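Local coordinates for protein copper-transporting ATPase PAA2, chloroplastic (Arabidopsis thaliana, PDB 5LBK) that uses ATP hydrolysis to move copper across the chloroplast thylakoid membrane, this chain being its nucleotide-binding (N) domain, at residues V6-V20 with V121-S135. Sequence-based numbering, arbitrary orientation.
Sequences VVSGVASLGYEEQEV and VGREGEGIIGAIAIS
Glu-126 OE1 is gripped twice: Tyr-15 OH donates to it from across the contact at a very short 2.5 Å, and Arg-123 NH1 forms a salt bridge with it at 2.9 Å, coming from above the carboxylate plane. This cluster sits beside the turn between strands 117-123 and 127-134, in the antiparallel sheet of the N-domain, where strand 7-12 forms one edge and pairs with strand 127-134. OE1 lies at the edge of the Tyr-15 ring, in its plane, while Ile-129 CD1 makes a CH-pi contact over one face, 4.2 Å from the centroid. Ile-129 CG1 is wedged between its own backbone N and carbonyl carbon (chi1 64°), which carries CD1 over the ring. With an alanine at Glu-126, the Tyr-15 hydroxyl would probably lose its acceptor and Arg-123 its charged mate, leaving the guanidinium freer to swing.

Along the strands, Ala-11 and Ala-131 form a hydrogen-bonded antiparallel pair. Gly-130 leaves room for Val-20, whose CG1 lies 4.2 Å from Gly-130 CA; Val-20 comes from helix 17-27, packed on the same sheet face as Val-7 and Ile-132. A classic bulge interrupts the pairing: Ala-133 O takes Ser-8 N at 2.6 Å and, weakly, Gly-9 N at 3.4 Å.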
loop_
_atom_site.group_PDB
_atom_site.type_symbol
_atom_site.label_atom_id
_atom_site.label_comp_id
_atom_site.label_asym_id
_atom_site.label_seq_id
_atom_site.Cartn_x
_atom_site.Cartn_y
_atom_site.Cartn_z
ATOM N N VAL A 6 9.252 -4.846 10.868
ATOM C CA VAL A 6 9.992 -4.504 9.663
ATOM C C VAL A 6 9.275 -5.085 8.449
ATOM O O VAL A 6 8.556 -6.085 8.544
ATOM C CB VAL A 6 11.456 -5.015 9.759
ATOM C CG1 VAL A 6 11.500 -6.547 9.850
ATOM C CG2 VAL A 6 12.298 -4.491 8.591
ATOM N N VAL A 7 9.463 -4.446 7.297
ATOM C CA VAL A 7 8.897 -4.960 6.045
ATOM C C VAL A 7 9.579 -6.281 5.712
ATOM O O VAL A 7 10.812 -6.375 5.697
ATOM C CB VAL A 7 9.074 -3.920 4.922
ATOM C CG1 VAL A 7 8.827 -4.477 3.565
ATOM C CG2 VAL A 7 8.179 -2.680 5.159
ATOM N N SER A 8 8.781 -7.314 5.458
ATOM C CA SER A 8 9.311 -8.621 5.110
ATOM C C SER A 8 9.117 -8.956 3.638
ATOM O O SER A 8 9.659 -9.956 3.157
ATOM C CB SER A 8 8.622 -9.676 5.976
ATOM O OG SER A 8 9.077 -10.959 5.654
ATOM N N GLY A 9 8.369 -8.152 2.899
ATOM C CA GLY A 9 8.132 -8.478 1.507
ATOM C C GLY A 9 7.176 -7.514 0.864
ATOM O O GLY A 9 6.367 -6.889 1.547
ATOM N N VAL A 10 7.336 -7.308 -0.431
ATOM C CA VAL A 10 6.482 -6.433 -1.215
ATOM C C VAL A 10 5.936 -7.236 -2.376
ATOM O O VAL A 10 6.713 -7.650 -3.235
ATOM C CB VAL A 10 7.242 -5.215 -1.748
ATOM C CG1 VAL A 10 6.316 -4.333 -2.547
ATOM C CG2 VAL A 10 7.921 -4.444 -0.590
ATOM N N ALA A 11 4.607 -7.405 -2.421
ATOM C CA ALA A 11 3.938 -8.092 -3.526
ATOM C C ALA A 11 3.297 -7.093 -4.477
ATOM O O ALA A 11 2.783 -6.048 -4.060
ATOM C CB ALA A 11 2.882 -9.061 -3.009
ATOM N N SER A 12 3.409 -7.367 -5.769
ATOM C CA SER A 12 2.830 -6.495 -6.768
ATOM C C SER A 12 2.266 -7.310 -7.911
ATOM O O SER A 12 2.626 -8.465 -8.124
ATOM C CB SER A 12 3.873 -5.523 -7.274
ATOM O OG SER A 12 4.819 -6.158 -8.069
ATOM N N LEU A 13 1.444 -6.670 -8.714
ATOM C CA LEU A 13 0.904 -7.315 -9.863
ATOM C C LEU A 13 1.657 -6.802 -11.104
ATOM O O LEU A 13 2.634 -7.401 -11.488
ATOM C CB LEU A 13 -0.599 -7.150 -9.883
ATOM C CG LEU A 13 -1.258 -7.940 -8.770
ATOM C CD1 LEU A 13 -2.648 -7.508 -8.354
ATOM C CD2 LEU A 13 -1.277 -9.408 -9.113
ATOM N N GLY A 14 1.279 -5.706 -11.706
ATOM C CA GLY A 14 2.020 -5.170 -12.826
ATOM C C GLY A 14 3.149 -4.227 -12.459
ATOM O O GLY A 14 4.005 -3.930 -13.297
ATOM N N TYR A 15 3.199 -3.780 -11.213
ATOM C CA TYR A 15 4.100 -2.722 -10.790
ATOM C C TYR A 15 5.423 -3.266 -10.300
ATOM O O TYR A 15 5.508 -4.369 -9.761
ATOM C CB TYR A 15 3.475 -1.919 -9.646
ATOM C CG TYR A 15 2.508 -0.815 -10.063
ATOM C CD1 TYR A 15 2.969 0.457 -10.373
ATOM C CD2 TYR A 15 1.133 -1.041 -10.113
ATOM C CE1 TYR A 15 2.090 1.479 -10.739
ATOM C CE2 TYR A 15 0.253 -0.029 -10.484
ATOM C CZ TYR A 15 0.730 1.228 -10.780
ATOM O OH TYR A 15 -0.155 2.225 -11.163
ATOM N N GLU A 16 6.448 -2.433 -10.431
ATOM C CA GLU A 16 7.718 -2.674 -9.772
ATOM C C GLU A 16 7.547 -2.572 -8.260
ATOM O O GLU A 16 6.834 -1.707 -7.756
ATOM C CB GLU A 16 8.748 -1.662 -10.265
ATOM C CG GLU A 16 8.765 -1.476 -11.786
ATOM C CD GLU A 16 9.620 -0.306 -12.235
ATOM O OE1 GLU A 16 9.894 -0.201 -13.453
ATOM O OE2 GLU A 16 10.003 0.515 -11.372
ATOM N N GLU A 17 8.204 -3.476 -7.536
ATOM C CA GLU A 17 8.191 -3.434 -6.079
ATOM C C GLU A 17 8.483 -2.030 -5.555
ATOM O O GLU A 17 7.776 -1.519 -4.671
ATOM C CB GLU A 17 9.213 -4.454 -5.564
ATOM C CG GLU A 17 9.675 -4.274 -4.146
ATOM C CD GLU A 17 11.020 -3.594 -4.049
ATOM O OE1 GLU A 17 11.968 -4.004 -4.754
ATOM O OE2 GLU A 17 11.126 -2.639 -3.257
ATOM N N GLN A 18 9.507 -1.373 -6.112
ATOM C CA GLN A 18 9.878 -0.067 -5.592
ATOM C C GLN A 18 8.725 0.912 -5.748
ATOM O O GLN A 18 8.535 1.805 -4.907
ATOM C CB GLN A 18 11.137 0.465 -6.296
ATOM C CG GLN A 18 10.952 0.830 -7.793
ATOM C CD GLN A 18 12.150 1.560 -8.422
ATOM O OE1 GLN A 18 13.061 2.038 -7.732
ATOM N NE2 GLN A 18 12.133 1.661 -9.750
ATOM N N GLU A 19 7.967 0.794 -6.837
ATOM C CA GLU A 19 6.891 1.748 -7.060
ATOM C C GLU A 19 5.796 1.562 -6.024
ATOM O O GLU A 19 5.237 2.549 -5.533
ATOM C CB GLU A 19 6.306 1.619 -8.461
ATOM C CG GLU A 19 7.239 2.010 -9.589
ATOM C CD GLU A 19 6.553 2.042 -10.964
ATOM O OE1 GLU A 19 6.431 3.149 -11.539
ATOM O OE2 GLU A 19 6.143 0.965 -11.473
ATOM N N VAL A 20 5.486 0.299 -5.675
ATOM C CA VAL A 20 4.469 0.015 -4.664
ATOM C C VAL A 20 4.905 0.559 -3.316
ATOM O O VAL A 20 4.115 1.190 -2.597
ATOM C CB VAL A 20 4.158 -1.498 -4.597
ATOM C CG1 VAL A 20 3.253 -1.837 -3.390
ATOM C CG2 VAL A 20 3.516 -1.927 -5.905
ATOM N N VAL A 121 -2.234 -2.147 -0.796
ATOM C CA VAL A 121 -2.066 -0.897 -1.520
ATOM C C VAL A 121 -2.967 -0.881 -2.746
ATOM O O VAL A 121 -2.910 -1.786 -3.591
ATOM C CB VAL A 121 -0.599 -0.675 -1.918
ATOM C CG1 VAL A 121 -0.415 0.691 -2.520
ATOM C CG2 VAL A 121 0.253 -0.855 -0.680
ATOM N N GLY A 122 -3.785 0.164 -2.873
ATOM C CA GLY A 122 -4.685 0.287 -3.999
ATOM C C GLY A 122 -4.648 1.663 -4.636
ATOM O O GLY A 122 -4.288 2.646 -3.993
ATOM N N ARG A 123 -4.996 1.720 -5.930
ATOM C CA ARG A 123 -4.992 2.986 -6.678
ATOM C C ARG A 123 -6.255 3.175 -7.505
ATOM O O ARG A 123 -6.684 2.243 -8.186
ATOM C CB ARG A 123 -3.771 3.058 -7.593
ATOM C CG ARG A 123 -3.602 4.372 -8.291
ATOM C CD ARG A 123 -2.182 4.422 -8.761
ATOM N NE ARG A 123 -1.889 5.608 -9.507
ATOM C CZ ARG A 123 -2.122 5.762 -10.800
ATOM N NH1 ARG A 123 -2.673 4.790 -11.524
ATOM N NH2 ARG A 123 -1.811 6.912 -11.358
ATOM N N GLU A 124 -6.833 4.398 -7.494
ATOM C CA GLU A 124 -8.092 4.616 -8.195
ATOM C C GLU A 124 -7.880 4.311 -9.678
ATOM O O GLU A 124 -6.862 4.677 -10.265
ATOM C CB GLU A 124 -8.618 6.040 -8.021
ATOM C CG GLU A 124 -10.160 6.165 -8.289
ATOM C CD GLU A 124 -10.809 7.353 -7.604
ATOM O OE1 GLU A 124 -10.116 8.371 -7.420
ATOM O OE2 GLU A 124 -12.029 7.278 -7.302
ATOM N N GLY A 125 -8.863 3.664 -10.287
ATOM C CA GLY A 125 -8.775 3.266 -11.676
ATOM C C GLY A 125 -8.108 1.932 -11.912
ATOM O O GLY A 125 -8.098 1.464 -13.056
ATOM N N GLU A 126 -7.556 1.300 -10.875
ATOM C CA GLU A 126 -6.789 0.073 -11.016
ATOM C C GLU A 126 -7.178 -0.966 -9.979
ATOM O O GLU A 126 -6.985 -2.161 -10.187
ATOM C CB GLU A 126 -5.288 0.341 -10.858
ATOM C CG GLU A 126 -4.654 1.139 -11.956
ATOM C CD GLU A 126 -3.166 1.093 -11.845
ATOM O OE1 GLU A 126 -2.603 1.945 -11.134
ATOM O OE2 GLU A 126 -2.565 0.164 -12.424
ATOM N N GLY A 127 -7.631 -0.529 -8.830
ATOM C CA GLY A 127 -7.881 -1.463 -7.742
ATOM C C GLY A 127 -6.621 -1.785 -6.955
ATOM O O GLY A 127 -5.696 -0.976 -6.863
ATOM N N ILE A 128 -6.554 -3.011 -6.412
ATOM C CA ILE A 128 -5.410 -3.388 -5.594
ATOM C C ILE A 128 -4.219 -3.540 -6.518
ATOM O O ILE A 128 -4.327 -4.176 -7.569
ATOM C CB ILE A 128 -5.657 -4.704 -4.836
ATOM C CG1 ILE A 128 -6.801 -4.653 -3.849
ATOM C CG2 ILE A 128 -4.363 -5.134 -4.132
ATOM C CD1 ILE A 128 -6.565 -3.755 -2.773
ATOM N N ILE A 129 -3.092 -2.926 -6.162
ATOM C CA ILE A 129 -1.890 -3.000 -6.971
ATOM C C ILE A 129 -0.753 -3.694 -6.231
ATOM O O ILE A 129 0.266 -4.014 -6.852
ATOM C CB ILE A 129 -1.425 -1.607 -7.465
ATOM C CG1 ILE A 129 -1.027 -0.699 -6.294
ATOM C CG2 ILE A 129 -2.555 -0.956 -8.300
ATOM C CD1 ILE A 129 -0.263 0.507 -6.684
ATOM N N GLY A 130 -0.900 -3.998 -4.957
ATOM C CA GLY A 130 0.189 -4.646 -4.251
ATOM C C GLY A 130 -0.141 -4.761 -2.788
ATOM O O GLY A 130 -1.237 -4.422 -2.328
ATOM N N ALA A 131 0.821 -5.302 -2.065
ATOM C CA ALA A 131 0.681 -5.518 -0.648
ATOM C C ALA A 131 2.071 -5.486 -0.036
ATOM O O ALA A 131 3.067 -5.848 -0.675
ATOM C CB ALA A 131 -0.014 -6.834 -0.370
ATOM N N ILE A 132 2.129 -5.083 1.225
ATOM C CA ILE A 132 3.357 -5.071 1.980
ATOM C C ILE A 132 3.209 -6.008 3.168
ATOM O O ILE A 132 2.312 -5.836 4.002
ATOM C CB ILE A 132 3.711 -3.654 2.430
ATOM C CG1 ILE A 132 3.799 -2.756 1.190
ATOM C CG2 ILE A 132 5.002 -3.706 3.090
ATOM C CD1 ILE A 132 3.761 -1.314 1.502
ATOM N N ALA A 133 4.100 -6.993 3.256
ATOM C CA ALA A 133 4.131 -7.895 4.396
ATOM C C ALA A 133 5.027 -7.337 5.495
ATOM O O ALA A 133 6.168 -6.934 5.237
ATOM C CB ALA A 133 4.646 -9.266 3.981
ATOM N N ILE A 134 4.511 -7.335 6.715
ATOM C CA ILE A 134 5.233 -6.874 7.889
ATOM C C ILE A 134 5.445 -8.054 8.826
ATOM O O ILE A 134 4.598 -8.949 8.922
ATOM C CB ILE A 134 4.444 -5.755 8.600
ATOM C CG1 ILE A 134 4.056 -4.658 7.602
ATOM C CG2 ILE A 134 5.245 -5.190 9.776
ATOM C CD1 ILE A 134 5.225 -3.912 7.022
ATOM N N SER A 135 6.574 -8.044 9.530
ATOM C CA SER A 135 6.862 -9.052 10.552
ATOM C C SER A 135 7.080 -8.402 11.918
ATOM O O SER A 135 7.892 -7.496 12.038
ATOM C CB SER A 135 8.098 -9.872 10.163
ATOM O OG SER A 135 7.798 -10.669 9.034
#